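Long-range contacts in glucose-6-phosphate isomerase (Chlamydia trachomatis D/UW-3/CX, PDB 6OTU), which catalyses the reversible isomerization of glucose-6-phosphate to fructose-6-phosphate: residues I398-F403 / N453-I458; T333-Y338 / E402-L407; F54-A59 / E311-L316. All blocks are in the same frame, centred on the assembly; numbering follows the deposited sequence.

Contact 1: I398-F403 / N453-I458; sequences IVPVEF and NSPSSI
The F403 ring turns an edge to S456: S456 OG lies in the ring plane, and F403 CE2 is 3.7 Å from S456 CB. One face of the ring is covered by V401 CG1, 3.4 Å above its plane and over its centre. Swinging CG anti to its own carbonyl carbon (chi1 -73°) lets F403 fold back on V401, two residues earlier. S456 OG is hydrogen-bonded to S434, so the ring edge meets a hydroxyl that already has a partner.

The backbones run parallel from V401 and S456 onward. V401 N bonds P455 O, S457 N bonds V401 O at 3.1 Å, and F403 N bonds S457 O at 2.9 Å. Before the strands begin, I398 CG2 packs on P455 CD at 3.6 Å, and the rings of P400 and P455 touch more loosely. Two waters bridge the segments. One accepts from V399 N and is hydrogen-bonded to S454 OG; the other donates to F403 O and is hydrogen-bonded to S457 OG.

Strands 401-406 and 456-461 form a beta-alpha-beta crossover in the mixed sheet of the phosphoglucose isomerase (SIS-clan) fold. Its helix 422-439 packs on F403 and I458, which share a face with V401 and S456. Helix 389-394 covers V401 and F403. On the other face E402 reaches K479 of helix 466-487 in a salt bridge. Strand 332-337 lies on the far side of strand 401-406.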
loop_
_atom_site.group_PDB
_atom_site.type_symbol
_atom_site.label_atom_id
_atom_site.label_comp_id
_atom_site.label_asym_id
_atom_site.label_seq_id
_atom_site.Cartn_x
_atom_site.Cartn_y
_atom_site.Cartn_z
ATOM N N ILE A 398 7.301 0.316 17.256
ATOM C CA ILE A 398 6.482 -0.891 17.227
ATOM C C ILE A 398 5.330 -0.709 16.248
ATOM O O ILE A 398 4.643 0.322 16.248
ATOM C CB ILE A 398 5.976 -1.217 18.635
ATOM C CG1 ILE A 398 7.169 -1.449 19.573
ATOM C CG2 ILE A 398 4.984 -2.411 18.596
ATOM C CD1 ILE A 398 8.111 -2.535 19.117
ATOM N N VAL A 399 5.134 -1.703 15.389
ATOM C CA VAL A 399 4.004 -1.780 14.467
ATOM C C VAL A 399 3.225 -3.056 14.766
ATOM O O VAL A 399 3.723 -4.163 14.511
ATOM C CB VAL A 399 4.464 -1.768 13.000
ATOM C CG1 VAL A 399 3.253 -1.893 12.081
ATOM C CG2 VAL A 399 5.269 -0.511 12.691
ATOM N N PRO A 400 2.024 -2.950 15.331
ATOM C CA PRO A 400 1.163 -4.141 15.496
ATOM C C PRO A 400 0.725 -4.714 14.148
ATOM O O PRO A 400 0.400 -3.973 13.217
ATOM C CB PRO A 400 -0.047 -3.606 16.277
ATOM C CG PRO A 400 0.405 -2.233 16.816
ATOM C CD PRO A 400 1.442 -1.717 15.884
ATOM N N VAL A 401 0.702 -6.043 14.049
ATOM C CA VAL A 401 0.427 -6.730 12.790
ATOM C C VAL A 401 -0.829 -7.584 12.927
ATOM O O VAL A 401 -1.043 -8.242 13.950
ATOM C CB VAL A 401 1.620 -7.607 12.337
ATOM C CG1 VAL A 401 1.192 -8.630 11.275
ATOM C CG2 VAL A 401 2.722 -6.754 11.792
ATOM N N GLU A 402 -1.637 -7.585 11.877
ATOM C CA GLU A 402 -2.739 -8.514 11.689
ATOM C C GLU A 402 -2.367 -9.445 10.534
ATOM O O GLU A 402 -2.425 -9.053 9.366
ATOM C CB GLU A 402 -4.043 -7.763 11.417
ATOM C CG GLU A 402 -4.493 -6.860 12.579
ATOM C CD GLU A 402 -5.761 -6.060 12.278
ATOM O OE1 GLU A 402 -6.047 -5.765 11.098
ATOM O OE2 GLU A 402 -6.484 -5.728 13.236
ATOM N N PHE A 403 -1.988 -10.678 10.863
ATOM C CA PHE A 403 -1.673 -11.677 9.845
ATOM C C PHE A 403 -2.947 -12.332 9.354
ATOM O O PHE A 403 -3.823 -12.689 10.154
ATOM C CB PHE A 403 -0.752 -12.775 10.402
ATOM C CG PHE A 403 0.657 -12.337 10.631
ATOM C CD1 PHE A 403 1.493 -12.043 9.558
ATOM C CD2 PHE A 403 1.149 -12.194 11.921
ATOM C CE1 PHE A 403 2.805 -11.622 9.768
ATOM C CE2 PHE A 403 2.467 -11.788 12.140
ATOM C CZ PHE A 403 3.296 -11.501 11.056
ATOM N N ASN A 453 8.653 -8.383 21.507
ATOM C CA ASN A 453 7.505 -7.687 22.095
ATOM C C ASN A 453 6.749 -6.853 21.069
ATOM O O ASN A 453 6.088 -5.878 21.418
ATOM C CB ASN A 453 7.914 -6.811 23.284
ATOM C CG ASN A 453 7.728 -7.525 24.611
ATOM O OD1 ASN A 453 6.866 -8.399 24.734
ATOM N ND2 ASN A 453 8.542 -7.176 25.598
ATOM N N SER A 454 6.819 -7.241 19.799
ATOM C CA SER A 454 6.050 -6.574 18.764
ATOM C C SER A 454 4.797 -7.410 18.527
ATOM O O SER A 454 4.910 -8.580 18.113
ATOM C CB SER A 454 6.877 -6.426 17.483
ATOM O OG SER A 454 6.087 -6.213 16.336
ATOM N N PRO A 455 3.604 -6.891 18.814
ATOM C CA PRO A 455 2.418 -7.751 18.904
ATOM C C PRO A 455 1.808 -8.085 17.548
ATOM O O PRO A 455 1.943 -7.355 16.565
ATOM C CB PRO A 455 1.443 -6.911 19.742
ATOM C CG PRO A 455 1.843 -5.508 19.468
ATOM C CD PRO A 455 3.329 -5.510 19.264
ATOM N N SER A 456 1.092 -9.211 17.520
ATOM C CA SER A 456 0.394 -9.602 16.307
ATOM C C SER A 456 -0.730 -10.569 16.643
ATOM O O SER A 456 -0.755 -11.173 17.723
ATOM C CB SER A 456 1.349 -10.227 15.275
ATOM O OG SER A 456 2.041 -11.346 15.800
ATOM N N SER A 457 -1.665 -10.695 15.696
ATOM C CA SER A 457 -2.694 -11.723 15.720
ATOM C C SER A 457 -2.694 -12.478 14.393
ATOM O O SER A 457 -2.116 -12.040 13.391
ATOM C CB SER A 457 -4.091 -11.137 16.000
ATOM O OG SER A 457 -4.577 -10.388 14.899
ATOM N N ILE A 458 -3.368 -13.623 14.404
ATOM C CA ILE A 458 -3.377 -14.579 13.304
ATOM C C ILE A 458 -4.822 -14.988 13.067
ATOM O O ILE A 458 -5.466 -15.543 13.965
ATOM C CB ILE A 458 -2.525 -15.830 13.601
ATOM C CG1 ILE A 458 -1.095 -15.466 14.008
ATOM C CG2 ILE A 458 -2.527 -16.762 12.403
ATOM C CD1 ILE A 458 -0.217 -16.688 14.367
HETATM O O HOH W 1 7.052 -3.940 15.340
HETATM O O HOH W 2 -5.273 -11.306 12.467
#

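Contact 2: T333-Y338 / E402-L407; sequences TAVIPY and EFIGFL
Y338 and F403 run alongside one another in the same direction, with their rings inclined at 62°. Y338 CE1 comes to 3.7 Å from F403 CD1, and the ring centroids are 6.0 Å apart. I336 keeps beside F403 too, and its CB and CG2 rest against CD1 and CE1 of the ring. With CG1 of I336 anti to the carbonyl carbon (chi1 -55°), CG2 is the branch that meets the ring.

V335, P337, E402 and I404 occupy the other face of the sheet. E402 extends beyond CG and crosses the side chains of T333 and V335 at a slant. T333 CG2 packs on its CG and CD, and V335 CG2 lies 3.6 Å from E402 OE1. V335 CG1 meets I404 CD1 at 4.0 Å.

Four backbone bonds, among them I336 N to E402 O at 2.8 Å, join the parallel strands. Beyond the last bond, a water accepts from F406 N and lies within hydrogen-bonding distance of Y338 O, though its protons may go to other acceptors.

Apolar side chains thus pack on both faces of a hydrogen-bonded strand pair. Two polar ends are held by residues outside the segments. Y338 OH bonds Q385, next in sequence to H386, probably an active-site residue. E402 OE2 forms a salt bridge with K479, and OE1 is hydrogen-bonded to Y476 OH. This probably favours the charged form of the carboxylate, although V335 and T333 methyl groups lie against it.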
loop_
_atom_site.group_PDB
_atom_site.type_symbol
_atom_site.label_atom_id
_atom_site.label_comp_id
_atom_site.label_asym_id
_atom_site.label_seq_id
_atom_site.Cartn_x
_atom_site.Cartn_y
_atom_site.Cartn_z
ATOM N N THR A 333 -1.304 0.143 12.195
ATOM C CA THR A 333 -1.553 -1.293 12.133
ATOM C C THR A 333 -1.222 -1.758 10.723
ATOM O O THR A 333 -1.731 -1.189 9.751
ATOM C CB THR A 333 -3.020 -1.667 12.445
ATOM O OG1 THR A 333 -3.408 -1.145 13.713
ATOM C CG2 THR A 333 -3.177 -3.179 12.498
ATOM N N ALA A 334 -0.400 -2.802 10.622
ATOM C CA ALA A 334 -0.088 -3.463 9.358
ATOM C C ALA A 334 -0.957 -4.705 9.189
ATOM O O ALA A 334 -0.932 -5.612 10.036
ATOM C CB ALA A 334 1.386 -3.863 9.294
ATOM N N VAL A 335 -1.691 -4.765 8.088
ATOM C CA VAL A 335 -2.467 -5.945 7.722
ATOM C C VAL A 335 -1.655 -6.738 6.702
ATOM O O VAL A 335 -1.322 -6.223 5.630
ATOM C CB VAL A 335 -3.851 -5.559 7.172
ATOM C CG1 VAL A 335 -4.733 -6.784 7.036
ATOM C CG2 VAL A 335 -4.528 -4.502 8.080
ATOM N N ILE A 336 -1.334 -7.989 7.031
ATOM C CA ILE A 336 -0.377 -8.774 6.247
ATOM C C ILE A 336 -1.019 -10.066 5.752
ATOM O O ILE A 336 -0.959 -11.088 6.446
ATOM C CB ILE A 336 0.889 -9.090 7.067
ATOM C CG1 ILE A 336 1.528 -7.804 7.618
ATOM C CG2 ILE A 336 1.883 -9.907 6.245
ATOM C CD1 ILE A 336 2.026 -6.825 6.538
ATOM N N PRO A 337 -1.648 -10.077 4.577
ATOM C CA PRO A 337 -2.255 -11.332 4.076
ATOM C C PRO A 337 -1.218 -12.239 3.403
ATOM O O PRO A 337 -0.468 -11.814 2.517
ATOM C CB PRO A 337 -3.325 -10.848 3.078
ATOM C CG PRO A 337 -3.272 -9.263 3.122
ATOM C CD PRO A 337 -1.945 -8.905 3.727
ATOM N N TYR A 338 -1.160 -13.498 3.844
ATOM C CA TYR A 338 -0.318 -14.509 3.190
ATOM C C TYR A 338 -1.154 -15.190 2.113
ATOM O O TYR A 338 -1.518 -16.361 2.198
ATOM C CB TYR A 338 0.243 -15.507 4.202
ATOM C CG TYR A 338 1.501 -14.994 4.892
ATOM C CD1 TYR A 338 1.448 -13.853 5.684
ATOM C CD2 TYR A 338 2.741 -15.631 4.731
ATOM C CE1 TYR A 338 2.566 -13.366 6.308
ATOM C CE2 TYR A 338 3.887 -15.135 5.355
ATOM C CZ TYR A 338 3.791 -13.997 6.146
ATOM O OH TYR A 338 4.898 -13.454 6.783
ATOM N N GLU A 402 -1.637 -7.585 11.877
ATOM C CA GLU A 402 -2.739 -8.514 11.689
ATOM C C GLU A 402 -2.367 -9.445 10.534
ATOM O O GLU A 402 -2.425 -9.053 9.366
ATOM C CB GLU A 402 -4.043 -7.763 11.417
ATOM C CG GLU A 402 -4.493 -6.860 12.579
ATOM C CD GLU A 402 -5.761 -6.060 12.278
ATOM O OE1 GLU A 402 -6.047 -5.765 11.098
ATOM O OE2 GLU A 402 -6.484 -5.728 13.236
ATOM N N PHE A 403 -1.988 -10.678 10.863
ATOM C CA PHE A 403 -1.673 -11.677 9.845
ATOM C C PHE A 403 -2.947 -12.332 9.354
ATOM O O PHE A 403 -3.823 -12.689 10.154
ATOM C CB PHE A 403 -0.752 -12.775 10.402
ATOM C CG PHE A 403 0.657 -12.337 10.631
ATOM C CD1 PHE A 403 1.493 -12.043 9.558
ATOM C CD2 PHE A 403 1.149 -12.194 11.921
ATOM C CE1 PHE A 403 2.805 -11.622 9.768
ATOM C CE2 PHE A 403 2.467 -11.788 12.140
ATOM C CZ PHE A 403 3.296 -11.501 11.056
ATOM N N ILE A 404 -3.039 -12.537 8.044
ATOM C CA ILE A 404 -4.149 -13.290 7.475
ATOM C C ILE A 404 -3.590 -14.421 6.631
ATOM O O ILE A 404 -2.779 -14.177 5.733
ATOM C CB ILE A 404 -5.080 -12.401 6.629
ATOM C CG1 ILE A 404 -5.461 -11.145 7.416
ATOM C CG2 ILE A 404 -6.300 -13.212 6.183
ATOM C CD1 ILE A 404 -6.571 -10.307 6.789
ATOM N N GLY A 405 -4.050 -15.647 6.890
ATOM C CA GLY A 405 -3.542 -16.795 6.171
ATOM C C GLY A 405 -4.562 -17.893 5.951
ATOM O O GLY A 405 -5.676 -17.881 6.495
ATOM N N PHE A 406 -4.154 -18.858 5.127
ATOM C CA PHE A 406 -5.006 -19.983 4.768
ATOM C C PHE A 406 -4.186 -21.262 4.775
ATOM O O PHE A 406 -2.963 -21.247 4.564
ATOM C CB PHE A 406 -5.675 -19.760 3.403
ATOM C CG PHE A 406 -6.395 -18.452 3.320
ATOM C CD1 PHE A 406 -7.701 -18.344 3.761
ATOM C CD2 PHE A 406 -5.740 -17.308 2.877
ATOM C CE1 PHE A 406 -8.373 -17.123 3.729
ATOM C CE2 PHE A 406 -6.404 -16.085 2.832
ATOM C CZ PHE A 406 -7.729 -15.996 3.267
ATOM N N LEU A 407 -4.876 -22.371 5.059
ATOM C CA LEU A 407 -4.239 -23.681 5.038
ATOM C C LEU A 407 -4.044 -24.227 3.625
ATOM O O LEU A 407 -3.211 -25.121 3.435
ATOM C CB LEU A 407 -5.065 -24.682 5.854
ATOM C CG LEU A 407 -5.278 -24.279 7.318
ATOM C CD1 LEU A 407 -6.065 -25.348 8.058
ATOM C CD2 LEU A 407 -3.958 -24.006 8.034
HETATM O O HOH W 3 -1.301 -18.641 4.200
#

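Contact 3: F54-A59 / E311-L316; sequences FTYSYA and ENLPLL. With ACT (acetate ion), chain B.
The rings of F54, Y56 and Y58 meet the leucines at a slant. F54 CD2 lies 4.1 Å from L313 CD1. The other methyl of that leucine, CD2, reaches Y56 CB at 3.6 Å as the two side chains pass in opposing directions. L316 serves both tyrosines. Its CG approaches Y56 CE2 at 4.0 Å, while its CD2 comes to 3.5 Å from Y58 CE1, the side chains of Y58 and L316 being roughly perpendicular. L316 has CG anti to the backbone N (chi1 -176°), which carries its branch point toward the strand.

No hydrogen bond crosses the contact. N312 is the N-cap of the helix: its OD1 accepts from L315 N at 3.0 Å, with the donor well above the carbonyl plane. T55 points away from the helix and donates through OG1 to an acetate ion, probably from the crystallisation liquor.

The contact lays the first turn of helix 313-327 against strand 54-57. That strand runs antiparallel between strands 48-51 and 456-461. L313 also touches strand 48-51 and F475 of helix 466-487; S471 of that helix packs on F54.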
loop_
_atom_site.group_PDB
_atom_site.type_symbol
_atom_site.label_atom_id
_atom_site.label_comp_id
_atom_site.label_asym_id
_atom_site.label_seq_id
_atom_site.Cartn_x
_atom_site.Cartn_y
_atom_site.Cartn_z
ATOM N N PHE A 54 -13.159 -19.786 10.875
ATOM C CA PHE A 54 -11.851 -19.205 11.143
ATOM C C PHE A 54 -11.307 -19.701 12.472
ATOM O O PHE A 54 -12.057 -20.069 13.373
ATOM C CB PHE A 54 -11.872 -17.676 11.233
ATOM C CG PHE A 54 -12.414 -16.989 10.032
ATOM C CD1 PHE A 54 -11.588 -16.680 8.963
ATOM C CD2 PHE A 54 -13.738 -16.604 9.987
ATOM C CE1 PHE A 54 -12.088 -16.030 7.856
ATOM C CE2 PHE A 54 -14.249 -15.948 8.885
ATOM C CZ PHE A 54 -13.420 -15.658 7.815
ATOM N N THR A 55 -9.986 -19.654 12.602
ATOM C CA THR A 55 -9.336 -19.610 13.903
ATOM C C THR A 55 -8.609 -18.279 14.034
ATOM O O THR A 55 -8.001 -17.788 13.074
ATOM C CB THR A 55 -8.374 -20.791 14.108
ATOM O OG1 THR A 55 -9.090 -22.016 13.908
ATOM C CG2 THR A 55 -7.793 -20.775 15.522
ATOM N N TYR A 56 -8.720 -17.682 15.214
ATOM C CA TYR A 56 -8.094 -16.410 15.547
ATOM C C TYR A 56 -7.235 -16.624 16.785
ATOM O O TYR A 56 -7.759 -16.972 17.850
ATOM C CB TYR A 56 -9.156 -15.350 15.810
ATOM C CG TYR A 56 -8.675 -13.930 15.973
ATOM C CD1 TYR A 56 -8.159 -13.215 14.889
ATOM C CD2 TYR A 56 -8.763 -13.281 17.205
ATOM C CE1 TYR A 56 -7.741 -11.902 15.031
ATOM C CE2 TYR A 56 -8.347 -11.956 17.355
ATOM C CZ TYR A 56 -7.843 -11.272 16.257
ATOM O OH TYR A 56 -7.422 -9.957 16.374
ATOM N N SER A 57 -5.923 -16.443 16.640
ATOM C CA SER A 57 -4.962 -16.592 17.730
ATOM C C SER A 57 -4.375 -15.229 18.059
ATOM O O SER A 57 -3.968 -14.495 17.159
ATOM C CB SER A 57 -3.835 -17.567 17.374
ATOM O OG SER A 57 -3.109 -17.978 18.532
ATOM N N TYR A 58 -4.337 -14.897 19.348
ATOM C CA TYR A 58 -3.796 -13.626 19.814
ATOM C C TYR A 58 -2.877 -13.839 21.006
ATOM O O TYR A 58 -2.691 -12.916 21.803
ATOM C CB TYR A 58 -4.908 -12.631 20.194
ATOM C CG TYR A 58 -5.996 -13.204 21.097
ATOM C CD1 TYR A 58 -6.958 -14.075 20.588
ATOM C CD2 TYR A 58 -6.069 -12.868 22.450
ATOM C CE1 TYR A 58 -7.961 -14.602 21.393
ATOM C CE2 TYR A 58 -7.077 -13.401 23.272
ATOM C CZ TYR A 58 -8.021 -14.269 22.729
ATOM O OH TYR A 58 -9.034 -14.803 23.513
ATOM N N ALA A 59 -2.320 -15.046 21.156
ATOM C CA ALA A 59 -1.293 -15.259 22.162
ATOM C C ALA A 59 -0.074 -14.363 21.928
ATOM O O ALA A 59 0.686 -14.102 22.868
ATOM C CB ALA A 59 -0.895 -16.738 22.183
ATOM N N GLU A 311 -15.692 -14.435 22.616
ATOM C CA GLU A 311 -16.374 -15.333 21.688
ATOM C C GLU A 311 -16.850 -14.641 20.405
ATOM O O GLU A 311 -17.694 -15.203 19.702
ATOM C CB GLU A 311 -17.553 -16.006 22.382
ATOM C CG GLU A 311 -17.152 -16.902 23.525
ATOM C CD GLU A 311 -18.344 -17.347 24.359
ATOM O OE1 GLU A 311 -19.508 -17.097 23.947
ATOM O OE2 GLU A 311 -18.112 -17.952 25.431
ATOM N N ASN A 312 -16.296 -13.469 20.063
ATOM C CA ASN A 312 -16.824 -12.598 19.005
ATOM C C ASN A 312 -15.647 -12.059 18.183
ATOM O O ASN A 312 -14.861 -11.245 18.680
ATOM C CB ASN A 312 -17.651 -11.459 19.630
ATOM C CG ASN A 312 -18.304 -10.524 18.596
ATOM O OD1 ASN A 312 -17.717 -10.223 17.554
ATOM N ND2 ASN A 312 -19.499 -10.008 18.925
ATOM N N LEU A 313 -15.524 -12.502 16.924
ATOM C CA LEU A 313 -14.339 -12.160 16.134
ATOM C C LEU A 313 -14.191 -10.654 15.922
ATOM O O LEU A 313 -13.183 -10.086 16.372
ATOM C CB LEU A 313 -14.356 -12.957 14.824
ATOM C CG LEU A 313 -14.163 -14.474 14.984
ATOM C CD1 LEU A 313 -14.616 -15.202 13.753
ATOM C CD2 LEU A 313 -12.700 -14.819 15.309
ATOM N N PRO A 314 -15.150 -9.939 15.313
ATOM C CA PRO A 314 -14.928 -8.502 15.102
ATOM C C PRO A 314 -14.846 -7.694 16.390
ATOM O O PRO A 314 -14.103 -6.706 16.435
ATOM C CB PRO A 314 -16.120 -8.085 14.231
ATOM C CG PRO A 314 -17.161 -9.080 14.498
ATOM C CD PRO A 314 -16.459 -10.366 14.780
ATOM N N LEU A 315 -15.544 -8.106 17.446
ATOM C CA LEU A 315 -15.478 -7.380 18.708
ATOM C C LEU A 315 -14.122 -7.558 19.385
ATOM O O LEU A 315 -13.576 -6.604 19.946
ATOM C CB LEU A 315 -16.603 -7.843 19.640
ATOM C CG LEU A 315 -16.707 -7.004 20.916
ATOM C CD1 LEU A 315 -16.821 -5.527 20.539
ATOM C CD2 LEU A 315 -17.887 -7.443 21.771
ATOM N N LEU A 316 -13.573 -8.775 19.362
ATOM C CA LEU A 316 -12.242 -9.001 19.916
ATOM C C LEU A 316 -11.191 -8.231 19.128
ATOM O O LEU A 316 -10.343 -7.542 19.703
ATOM C CB LEU A 316 -11.921 -10.499 19.915
ATOM C CG LEU A 316 -10.628 -11.034 20.534
ATOM C CD1 LEU A 316 -10.351 -10.407 21.896
ATOM C CD2 LEU A 316 -10.711 -12.557 20.672
HETATM C C ACT B . -9.624 -23.677 10.886
HETATM O O ACT B . -8.845 -23.673 11.869
HETATM O OXT ACT B . -9.370 -23.320 9.703
HETATM C CH3 ACT B . -11.115 -24.187 11.158
#

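From the N terminus, strand 54-57 comes first, and contact 3 closes the widest span when helix 313-327 reaches it. The chain then passes from that helix into strand 332-337. Contact 2 closes next, as strand 401-406 returns beside 332-337. Contact 1 follows when strand 456-461 adds to the other edge of 401-406. Contact 3 closes before the other two open; contacts 2 and 1 overlap on strand 401-406, sharing E402 and F403, and none nests. Contacts 1 and 2 build the parallel centre of the mixed sheet. Strand 54-57 joins it antiparallel to 456-461, through S57 N to I458 O, and contact 3 adds a helix to this sheet.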